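Local coordinates for vivid PAS protein VVD (Neurospora crassa, PDB 3D72) that senses blue light through a flavin-binding LOV domain of the PAS family and, on light activation, forms a rapidly exchanging dimer, at residues A[1-5]-A[45-51]; A[34-40]-A[52-57]. The protein carries 1 engineered substitution. All coordinates share one frame; numbering follows the deposited sequence.

Contact 1 (A[1-5]-A[45-51]); sequences MHTLY and QKDTPIV
The side-chain amide of Gln45 lies alongside the backbone of Leu4 and grips it twice. Leu4 N gives a nearly straight bond to Gln45 OE1 (2.8 Å, 176° at the hydrogen), in the carbonyl plane and on a lone pair. Gln45 NE2 returns a bond to Leu4 O (2.8 Å), which lies close to the amide plane of Gln45. The two bonds fix the amide's rotation and occupy both N and O of Leu4. NE2 has a second acceptor in Asp42. Thr3 crosses Pro49 at a slant, and its CG2 packs tightly on Pro49 CG (3.5 Å). Thr3 OG1 bonds to Gly70 O, and a water links it to Lys46 O. Contacts with Gln45, Lys46 and Pro49 hold the N-terminal arm on the loop of the first PAS hairpin, where a type II turn runs from Gln45 to Thr48. The Met1 chain is bent at chi2 (-70°) and chi3 (-94°). Met1 CE reaches Asp47 CB (3.5 Å), and the two side chains cross at about a right angle. Asp47 in turn forms a salt bridge with Arg74. The Tyr5 ring meets strand 50-53 edge-on: Ile50 O lies in the ring plane, 3.9 Å from Tyr5 CE2.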
ATOM      1  N   MET A   1      31.031   8.548   2.010  1.00 23.53           N
ATOM      2  CA  MET A   1      29.884   7.659   2.274  1.00 22.94           C
ATOM      3  C   MET A   1      30.197   6.247   1.744  1.00 21.64           C
ATOM      4  O   MET A   1      30.882   6.102   0.735  1.00 21.77           O
ATOM      5  CB  MET A   1      28.654   8.250   1.602  1.00 24.59           C
ATOM      6  CG  MET A   1      28.241   9.603   2.209  1.00 25.73           C
ATOM      7  SD  MET A   1      27.577   9.417   3.879  1.00 27.86           S
ATOM      8  CE  MET A   1      25.815   9.310   3.521  1.00 27.59           C
ATOM      9  N   HIS A   2      29.731   5.214   2.443  1.00 19.32           N
ATOM     10  CA  HIS A   2      29.960   3.808   2.045  1.00 18.16           C
ATOM     11  C   HIS A   2      28.713   3.015   2.364  1.00 16.51           C
ATOM     12  O   HIS A   2      28.743   1.965   3.008  1.00 16.89           O
ATOM     13  CB  HIS A   2      31.157   3.247   2.801  1.00 17.29           C
ATOM     14  CG  HIS A   2      32.412   4.019   2.558  1.00 17.46           C
ATOM     15  ND1 HIS A   2      33.046   4.034   1.333  1.00 18.90           N
ATOM     16  CD2 HIS A   2      33.088   4.892   3.341  1.00 17.60           C
ATOM     17  CE1 HIS A   2      34.053   4.887   1.372  1.00 16.55           C
ATOM     18  NE2 HIS A   2      34.099   5.422   2.580  1.00 17.61           N
ATOM     19  N   THR A   3      27.606   3.538   1.875  1.00 15.62           N
ATOM     20  CA  THR A   3      26.312   2.949   2.109  1.00 14.22           C
ATOM     21  C   THR A   3      26.144   1.522   1.593  1.00 13.38           C
ATOM     22  O   THR A   3      26.643   1.166   0.525  1.00 13.29           O
ATOM     23  CB  THR A   3      25.245   3.856   1.503  1.00 14.30           C
ATOM     24  OG1 THR A   3      25.470   5.197   1.958  1.00 12.10           O
ATOM     25  CG2 THR A   3      23.860   3.400   1.911  1.00 13.25           C
ATOM     26  N   LEU A   4      25.446   0.713   2.381  1.00 12.80           N
ATOM     27  CA  LEU A   4      25.159  -0.667   2.021  1.00 13.81           C
ATOM     28  C   LEU A   4      23.685  -0.716   1.632  1.00 14.27           C
ATOM     29  O   LEU A   4      22.874   0.048   2.165  1.00 13.80           O
ATOM     30  CB  LEU A   4      25.403  -1.599   3.206  1.00 13.68           C
ATOM     31  CG  LEU A   4      26.857  -1.758   3.655  1.00 15.34           C
ATOM     32  CD1 LEU A   4      26.911  -2.527   4.967  1.00 16.24           C
ATOM     33  CD2 LEU A   4      27.657  -2.466   2.563  1.00 14.75           C
ATOM     34  N   TYR A   5      23.342  -1.603   0.706  1.00 13.39           N
ATOM     35  CA  TYR A   5      21.963  -1.728   0.262  1.00 14.24           C
ATOM     36  C   TYR A   5      21.428  -3.119   0.543  1.00 15.51           C
ATOM     37  O   TYR A   5      22.126  -4.118   0.350  1.00 15.36           O
ATOM     38  CB  TYR A   5      21.861  -1.404  -1.230  1.00 14.15           C
ATOM     39  CG  TYR A   5      22.481  -0.068  -1.583  1.00 15.81           C
ATOM     40  CD1 TYR A   5      23.792   0.011  -2.054  1.00 14.98           C
ATOM     41  CD2 TYR A   5      21.770   1.122  -1.408  1.00 14.86           C
ATOM     42  CE1 TYR A   5      24.380   1.234  -2.343  1.00 15.85           C
ATOM     43  CE2 TYR A   5      22.352   2.352  -1.692  1.00 15.29           C
ATOM     44  CZ  TYR A   5      23.657   2.402  -2.159  1.00 16.32           C
ATOM     45  OH  TYR A   5      24.243   3.616  -2.445  1.00 15.79           O
ATOM     46  N   GLN A  45      22.154   4.248   8.973  1.00 13.20           N
ATOM     47  CA  GLN A  45      23.450   4.249   8.309  1.00 12.62           C
ATOM     48  C   GLN A  45      23.967   5.673   8.367  1.00 13.32           C
ATOM     49  O   GLN A  45      23.192   6.615   8.512  1.00 12.89           O
ATOM     50  CB  GLN A  45      23.360   3.761   6.862  1.00 12.08           C
ATOM     51  CG  GLN A  45      23.227   2.245   6.752  1.00 12.22           C
ATOM     52  CD  GLN A  45      23.479   1.730   5.351  1.00 11.55           C
ATOM     53  OE1 GLN A  45      24.620   1.706   4.876  1.00 12.65           O
ATOM     54  NE2 GLN A  45      22.411   1.324   4.670  1.00 12.48           N
ATOM     55  N   LYS A  46      25.278   5.829   8.255  1.00 13.13           N
ATOM     56  CA  LYS A  46      25.890   7.145   8.338  1.00 13.45           C
ATOM     57  C   LYS A  46      25.294   8.194   7.416  1.00 12.03           C
ATOM     58  O   LYS A  46      25.266   8.027   6.206  1.00 11.04           O
ATOM     59  CB  LYS A  46      27.390   7.043   8.067  1.00 15.40           C
ATOM     60  CG  LYS A  46      28.045   8.378   7.824  1.00 18.84           C
ATOM     61  CD  LYS A  46      29.142   8.641   8.816  1.00 22.67           C
ATOM     62  CE  LYS A  46      30.133   9.625   8.238  1.00 24.59           C
ATOM     63  NZ  LYS A  46      30.765   9.050   7.014  1.00 26.37           N
ATOM     64  N   ASP A  47      24.834   9.280   8.028  1.00 12.32           N
ATOM     65  CA  ASP A  47      24.252  10.429   7.347  1.00 11.02           C
ATOM     66  C   ASP A  47      22.968  10.170   6.569  1.00 10.81           C
ATOM     67  O   ASP A  47      22.753  10.761   5.513  1.00 11.28           O
ATOM     68  CB  ASP A  47      25.296  11.086   6.441  1.00 11.72           C
ATOM     69  CG  ASP A  47      25.032  12.575   6.227  1.00 12.27           C
ATOM     70  OD1 ASP A  47      24.310  13.183   7.056  1.00 12.86           O
ATOM     71  OD2 ASP A  47      25.562  13.136   5.245  1.00 14.02           O
ATOM     72  N   THR A  48      22.127   9.290   7.110  1.00 10.52           N
ATOM     73  CA  THR A  48      20.815   8.969   6.540  1.00  9.57           C
ATOM     74  C   THR A  48      20.792   8.935   5.011  1.00  9.44           C
ATOM     75  O   THR A  48      20.117   9.743   4.358  1.00  7.87           O
ATOM     76  CB  THR A  48      19.780  10.002   7.051  1.00 11.56           C
ATOM     77  OG1 THR A  48      20.026  10.257   8.447  1.00 13.16           O
ATOM     78  CG2 THR A  48      18.373   9.485   6.874  1.00 12.47           C
ATOM     79  N   PRO A  49      21.511   7.979   4.412  1.00  8.37           N
ATOM     80  CA  PRO A  49      21.573   7.855   2.955  1.00  8.72           C
ATOM     81  C   PRO A  49      20.334   7.343   2.223  1.00  7.52           C
ATOM     82  O   PRO A  49      19.570   6.545   2.760  1.00  9.04           O
ATOM     83  CB  PRO A  49      22.755   6.916   2.759  1.00  8.57           C
ATOM     84  CG  PRO A  49      22.605   5.975   3.906  1.00  9.06           C
ATOM     85  CD  PRO A  49      22.296   6.910   5.064  1.00  8.99           C
ATOM     86  N   ILE A  50      20.162   7.809   0.990  1.00  6.84           N
ATOM     87  CA  ILE A  50      19.079   7.356   0.138  1.00  7.16           C
ATOM     88  C   ILE A  50      19.421   5.925  -0.259  1.00  7.80           C
ATOM     89  O   ILE A  50      20.513   5.663  -0.765  1.00  8.45           O
ATOM     90  CB  ILE A  50      18.983   8.201  -1.156  1.00  8.39           C
ATOM     91  CG1 ILE A  50      18.616   9.648  -0.813  1.00  8.99           C
ATOM     92  CG2 ILE A  50      17.974   7.593  -2.103  1.00  8.70           C
ATOM     93  CD1 ILE A  50      18.764  10.604  -1.981  1.00  7.71           C
ATOM     94  N   VAL A  51      18.504   4.998  -0.020  1.00  8.01           N
ATOM     95  CA  VAL A  51      18.744   3.599  -0.377  1.00  8.30           C
ATOM     96  C   VAL A  51      17.761   3.144  -1.458  1.00  9.09           C
ATOM     97  O   VAL A  51      17.870   2.043  -1.997  1.00  8.79           O
ATOM     98  CB  VAL A  51      18.664   2.656   0.866  1.00  8.21           C
ATOM     99  CG1 VAL A  51      19.816   2.954   1.813  1.00  9.82           C
ATOM    100  CG2 VAL A  51      17.340   2.826   1.589  1.00  7.64           C
TER
HETATM  101  O   HOH W   1      25.936   5.652   4.765  1.00 15.53           O

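Contact 2 (A[34-40]-A[52-57]); sequences TSVALIL and YASEAF. Engineered in segment 34-40: Val36 (natural residue Cys). With FAD (flavin-adenine dinucleotide), chain C.
The Phe57 ring carries Ile39 CG2 over the centre of one face, a CH-pi contact 3.4 Å from the ring centroid and 10° off the normal. The flavin atom O4 lies at the ring edge, near its plane. The Tyr52 ring is met at its edge by Leu38 CD1, 3.7 Å from Tyr52 CE1. The two rings and their aliphatic partners belong to the first beta hairpin of the PAS (LOV) fold and the helix after it. Strands 38-42 and 50-53 run antiparallel: Leu40 and Tyr52 form a hydrogen-bonded pair, Ile39 and Ala53 a non-hydrogen-bonded one. Ile39 and Ala53 share the flavin side of the sheet. With CG1 held between the backbone N and the carbonyl carbon (chi1 64°), Ile39 brings CD1 to FAD C6 at 3.4 Å while CG2 stays on Phe57. Leu40 and Tyr52 point to the other face, where Tyr52 also packs on Ile12 and on Met1 of the second subunit. Val36 is an engineered residue. Its CB points away from 52-57, and it meets Ser54 through its carbonyl. Ser54 is the N-cap of helix 55-61. Ser54 N bonds to Leu38 O (2.9 Å). Ser54 OG accepts from Phe57 N at 3.3 Å and donates to Val36 O at 2.9 Å, on a lone pair in the carbonyl plane.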
ATOM      1  N   THR A  34       3.602   3.632  -5.568  1.00 17.16           N
ATOM      2  CA  THR A  34       4.961   3.621  -6.078  1.00 19.44           C
ATOM      3  C   THR A  34       5.189   4.441  -7.337  1.00 19.83           C
ATOM      4  O   THR A  34       6.328   4.537  -7.807  1.00 21.15           O
ATOM      5  CB  THR A  34       5.431   2.182  -6.356  1.00 20.07           C
ATOM      6  OG1 THR A  34       4.622   1.614  -7.394  1.00 21.31           O
ATOM      7  CG2 THR A  34       5.318   1.334  -5.098  1.00 20.18           C
ATOM      8  N   SER A  35       4.124   5.038  -7.875  1.00 19.46           N
ATOM      9  CA  SER A  35       4.215   5.842  -9.095  1.00 18.96           C
ATOM     10  C   SER A  35       4.615   7.295  -8.831  1.00 17.77           C
ATOM     11  O   SER A  35       5.039   8.001  -9.744  1.00 18.94           O
ATOM     12  CB  SER A  35       2.879   5.835  -9.850  1.00 19.90           C
ATOM     13  OG  SER A  35       2.009   6.865  -9.407  1.00 22.22           O
ATOM     14  N   VAL A  36       4.475   7.739  -7.586  1.00 16.54           N
ATOM     15  CA  VAL A  36       4.810   9.107  -7.218  1.00 15.16           C
ATOM     16  C   VAL A  36       6.306   9.270  -7.012  1.00 13.89           C
ATOM     17  O   VAL A  36       7.040   8.286  -6.990  1.00 12.18           O
ATOM     18  CB  VAL A  36       4.103   9.518  -5.907  1.00 15.05           C
ATOM     19  CG1 VAL A  36       2.616   9.237  -6.016  1.00 17.40           C
ATOM     20  CG2 VAL A  36       4.700   8.769  -4.724  1.00 16.48           C
ATOM     21  N   ALA A  37       6.756  10.513  -6.881  1.00 11.98           N
ATOM     22  CA  ALA A  37       8.175  10.762  -6.633  1.00 11.12           C
ATOM     23  C   ALA A  37       8.426  10.476  -5.156  1.00 10.30           C
ATOM     24  O   ALA A  37       7.850  11.111  -4.276  1.00  9.38           O
ATOM     25  CB  ALA A  37       8.534  12.210  -6.960  1.00 12.42           C
ATOM     26  N   LEU A  38       9.276   9.500  -4.875  1.00  8.96           N
ATOM     27  CA  LEU A  38       9.552   9.170  -3.486  1.00  7.70           C
ATOM     28  C   LEU A  38      10.938   8.603  -3.342  1.00  7.36           C
ATOM     29  O   LEU A  38      11.533   8.152  -4.312  1.00  7.76           O
ATOM     30  CB  LEU A  38       8.542   8.147  -2.949  1.00 10.46           C
ATOM     31  CG  LEU A  38       8.506   6.725  -3.516  1.00  9.56           C
ATOM     32  CD1 LEU A  38       9.635   5.883  -2.918  1.00 11.44           C
ATOM     33  CD2 LEU A  38       7.158   6.081  -3.180  1.00 12.94           C
ATOM     34  N   ILE A  39      11.446   8.665  -2.122  1.00  7.21           N
ATOM     35  CA  ILE A  39      12.749   8.082  -1.817  1.00  7.69           C
ATOM     36  C   ILE A  39      12.696   7.486  -0.420  1.00  7.86           C
ATOM     37  O   ILE A  39      11.872   7.867   0.406  1.00  8.19           O
ATOM     38  CB  ILE A  39      13.908   9.108  -1.904  1.00  9.34           C
ATOM     39  CG1 ILE A  39      13.750  10.208  -0.856  1.00  9.90           C
ATOM     40  CG2 ILE A  39      13.955   9.708  -3.296  1.00 10.19           C
ATOM     41  CD1 ILE A  39      14.967  11.126  -0.780  1.00 12.00           C
ATOM     42  N   LEU A  40      13.561   6.514  -0.164  1.00  5.77           N
ATOM     43  CA  LEU A  40      13.625   5.886   1.144  1.00  7.71           C
ATOM     44  C   LEU A  40      15.060   6.076   1.621  1.00  8.10           C
ATOM     45  O   LEU A  40      15.999   5.825   0.858  1.00  8.50           O
ATOM     46  CB  LEU A  40      13.326   4.386   1.050  1.00  7.36           C
ATOM     47  CG  LEU A  40      13.156   3.704   2.415  1.00  8.57           C
ATOM     48  CD1 LEU A  40      11.755   3.991   2.969  1.00  7.52           C
ATOM     49  CD2 LEU A  40      13.352   2.201   2.261  1.00  8.92           C
ATOM     50  N   TYR A  52      16.786   3.998  -1.767  1.00  8.70           N
ATOM     51  CA  TYR A  52      15.815   3.717  -2.825  1.00  9.51           C
ATOM     52  C   TYR A  52      15.254   5.016  -3.377  1.00  8.68           C
ATOM     53  O   TYR A  52      14.929   5.916  -2.614  1.00  8.84           O
ATOM     54  CB  TYR A  52      14.643   2.869  -2.320  1.00 10.18           C
ATOM     55  CG  TYR A  52      13.618   2.609  -3.406  1.00 13.83           C
ATOM     56  CD1 TYR A  52      12.545   3.479  -3.615  1.00 14.84           C
ATOM     57  CD2 TYR A  52      13.768   1.533  -4.271  1.00 16.20           C
ATOM     58  CE1 TYR A  52      11.652   3.278  -4.669  1.00 17.71           C
ATOM     59  CE2 TYR A  52      12.885   1.326  -5.322  1.00 19.03           C
ATOM     60  CZ  TYR A  52      11.835   2.199  -5.516  1.00 18.91           C
ATOM     61  OH  TYR A  52      10.988   1.979  -6.574  1.00 23.04           O
ATOM     62  N   ALA A  53      15.147   5.104  -4.701  1.00  8.84           N
ATOM     63  CA  ALA A  53      14.593   6.294  -5.347  1.00  9.89           C
ATOM     64  C   ALA A  53      13.647   5.851  -6.453  1.00  9.87           C
ATOM     65  O   ALA A  53      13.995   5.013  -7.284  1.00  9.35           O
ATOM     66  CB  ALA A  53      15.710   7.167  -5.920  1.00  9.20           C
ATOM     67  N   SER A  54      12.437   6.402  -6.457  1.00  9.09           N
ATOM     68  CA  SER A  54      11.470   6.031  -7.481  1.00  9.61           C
ATOM     69  C   SER A  54      11.836   6.681  -8.805  1.00 10.13           C
ATOM     70  O   SER A  54      12.532   7.696  -8.840  1.00 10.45           O
ATOM     71  CB  SER A  54      10.052   6.454  -7.082  1.00 10.86           C
ATOM     72  OG  SER A  54       9.842   7.833  -7.308  1.00 10.04           O
ATOM     73  N   GLU A  55      11.364   6.097  -9.896  1.00 11.08           N
ATOM     74  CA  GLU A  55      11.664   6.657 -11.200  1.00 12.48           C
ATOM     75  C   GLU A  55      11.146   8.083 -11.342  1.00 11.98           C
ATOM     76  O   GLU A  55      11.750   8.894 -12.032  1.00 12.06           O
ATOM     77  CB  GLU A  55      11.098   5.754 -12.295  1.00 15.57           C
ATOM     78  CG  GLU A  55      11.754   4.388 -12.295  1.00 22.18           C
ATOM     79  CD  GLU A  55      11.776   3.738 -13.662  1.00 25.80           C
ATOM     80  OE1 GLU A  55      12.422   2.676 -13.801  1.00 28.98           O
ATOM     81  OE2 GLU A  55      11.148   4.283 -14.597  1.00 28.55           O
ATOM     82  N   ALA A  56      10.039   8.396 -10.674  1.00 11.62           N
ATOM     83  CA  ALA A  56       9.478   9.744 -10.744  1.00 11.48           C
ATOM     84  C   ALA A  56      10.379  10.773 -10.060  1.00 11.58           C
ATOM     85  O   ALA A  56      10.424  11.942 -10.474  1.00 12.25           O
ATOM     86  CB  ALA A  56       8.080   9.772 -10.122  1.00 11.79           C
ATOM     87  N   PHE A  57      11.076  10.352  -9.003  1.00 10.53           N
ATOM     88  CA  PHE A  57      12.002  11.242  -8.300  1.00 11.62           C
ATOM     89  C   PHE A  57      13.201  11.514  -9.203  1.00 11.77           C
ATOM     90  O   PHE A  57      13.683  12.639  -9.286  1.00 12.72           O
ATOM     91  CB  PHE A  57      12.489  10.588  -7.001  1.00 10.54           C
ATOM     92  CG  PHE A  57      13.625  11.314  -6.338  1.00 10.15           C
ATOM     93  CD1 PHE A  57      13.381  12.385  -5.486  1.00 10.05           C
ATOM     94  CD2 PHE A  57      14.944  10.929  -6.570  1.00  9.04           C
ATOM     95  CE1 PHE A  57      14.425  13.063  -4.868  1.00  9.02           C
ATOM     96  CE2 PHE A  57      16.002  11.601  -5.958  1.00  9.66           C
ATOM     97  CZ  PHE A  57      15.746  12.670  -5.105  1.00  8.63           C
TER
HETATM   98  PA  FAD C 201      22.401  20.557   8.754  1.00 23.41           P
HETATM   99  O1A FAD C 201      23.406  20.252   7.698  1.00 23.22           O
HETATM  100  O2A FAD C 201      22.809  20.368  10.166  1.00 24.57           O
HETATM  101  O5B FAD C 201      21.889  22.041   8.525  1.00 25.58           O
HETATM  102  C5B FAD C 201      20.925  22.694   9.375  1.00 30.77           C
HETATM  103  C4B FAD C 201      20.903  24.171   8.993  1.00 34.35           C
HETATM  104  O4B FAD C 201      19.989  24.822   9.893  1.00 35.98           O
HETATM  105  C3B FAD C 201      22.259  24.901   9.100  1.00 35.60           C
HETATM  106  O3B FAD C 201      22.652  25.573   7.931  1.00 36.52           O
HETATM  107  C2B FAD C 201      22.122  25.832  10.298  1.00 36.61           C
HETATM  108  O2B FAD C 201      22.733  27.093  10.215  1.00 36.34           O
HETATM  109  C1B FAD C 201      20.619  25.913  10.579  1.00 37.48           C
HETATM  110  N9A FAD C 201      20.263  25.767  11.978  1.00 39.82           N
HETATM  111  C8A FAD C 201      20.508  24.703  12.801  1.00 40.70           C
HETATM  112  N7A FAD C 201      20.078  24.859  14.031  1.00 41.33           N
HETATM  113  C5A FAD C 201      19.534  26.132  14.025  1.00 41.49           C
HETATM  114  C6A FAD C 201      18.890  26.904  15.057  1.00 42.38           C
HETATM  115  N6A FAD C 201      18.747  26.435  16.300  1.00 42.83           N
HETATM  116  N1A FAD C 201      18.439  28.152  14.740  1.00 42.92           N
HETATM  117  C2A FAD C 201      18.604  28.600  13.466  1.00 42.81           C
HETATM  118  N3A FAD C 201      19.180  27.965  12.418  1.00 42.45           N
HETATM  119  C4A FAD C 201      19.640  26.695  12.796  1.00 41.33           C
HETATM  120  N1  FAD C 201      16.107  17.691   1.417  1.00  8.83           N
HETATM  121  C2  FAD C 201      15.920  18.355   0.248  1.00  8.51           C
HETATM  122  O2  FAD C 201      16.389  19.490   0.044  1.00 10.03           O
HETATM  123  N3  FAD C 201      15.155  17.761  -0.768  1.00 10.52           N
HETATM  124  C4  FAD C 201      14.570  16.496  -0.695  1.00  7.73           C
HETATM  125  O4  FAD C 201      13.897  16.062  -1.658  1.00  9.07           O
HETATM  126  C4X FAD C 201      14.759  15.818   0.527  1.00  8.10           C
HETATM  127  N5  FAD C 201      14.212  14.530   0.678  1.00  7.42           N
HETATM  128  C5X FAD C 201      14.419  13.879   1.882  1.00  8.45           C
HETATM  129  C6  FAD C 201      13.871  12.571   2.055  1.00  6.95           C
HETATM  130  C7  FAD C 201      14.067  11.853   3.210  1.00  8.46           C
HETATM  131  C7M FAD C 201      13.416  10.466   3.302  1.00  8.59           C
HETATM  132  C8  FAD C 201      14.870  12.377   4.254  1.00  8.01           C
HETATM  133  C8M FAD C 201      15.146  11.627   5.541  1.00  8.58           C
HETATM  134  C9  FAD C 201      15.427  13.699   4.104  1.00  7.76           C
HETATM  135  C9A FAD C 201      15.226  14.457   2.937  1.00  7.81           C
HETATM  136  N10 FAD C 201      15.763  15.795   2.749  1.00  7.68           N
HETATM  137  C10 FAD C 201      15.567  16.431   1.544  1.00  8.09           C
HETATM  138  C1' FAD C 201      16.537  16.503   3.807  1.00  8.15           C
HETATM  139  C2' FAD C 201      18.023  16.294   3.960  1.00  9.72           C
HETATM  140  O2' FAD C 201      18.322  14.918   3.694  1.00  9.41           O
HETATM  141  C3' FAD C 201      18.408  16.753   5.386  1.00  9.13           C
HETATM  142  O3' FAD C 201      17.697  15.953   6.329  1.00 10.38           O
HETATM  143  C4' FAD C 201      18.066  18.257   5.650  1.00 10.48           C
HETATM  144  O4' FAD C 201      18.861  19.071   4.808  1.00 10.12           O
HETATM  145  C5' FAD C 201      18.277  18.672   7.116  1.00 12.63           C
HETATM  146  O5' FAD C 201      19.360  17.949   7.721  1.00 14.91           O
HETATM  147  P   FAD C 201      20.881  18.367   7.544  1.00 16.53           P
HETATM  148  O1P FAD C 201      21.667  17.205   7.965  1.00 16.28           O
HETATM  149  O2P FAD C 201      21.130  18.860   6.167  1.00 14.47           O
HETATM  150  O3P FAD C 201      21.164  19.574   8.563  1.00 20.21           O
HETATM  151  O   HOH W   2       9.062   3.266  -7.278  1.00 30.71           O

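Both contacts use strand 50-53, and their centres lie about 17 Å apart. They meet where Val51 N lies 2.8 Å from Leu40 O, a probable hydrogen bond, and where Ile50 packs on Ile39. Contact 1 is the more exposed. An irregular arm rests on a hairpin loop there, and a side-chain amide supplies both direct hydrogen bonds. Contact 2 is closer to the middle of the chain and has more buried residues. Three of its four cross-segment hydrogen bonds are backbone to backbone; the fourth comes from the capping serine. An aliphatic-aromatic cluster lies beside the flavin. Contact 1 approaches the cofactor through Asp47, whereas contact 2 touches the ring system directly through Ile39.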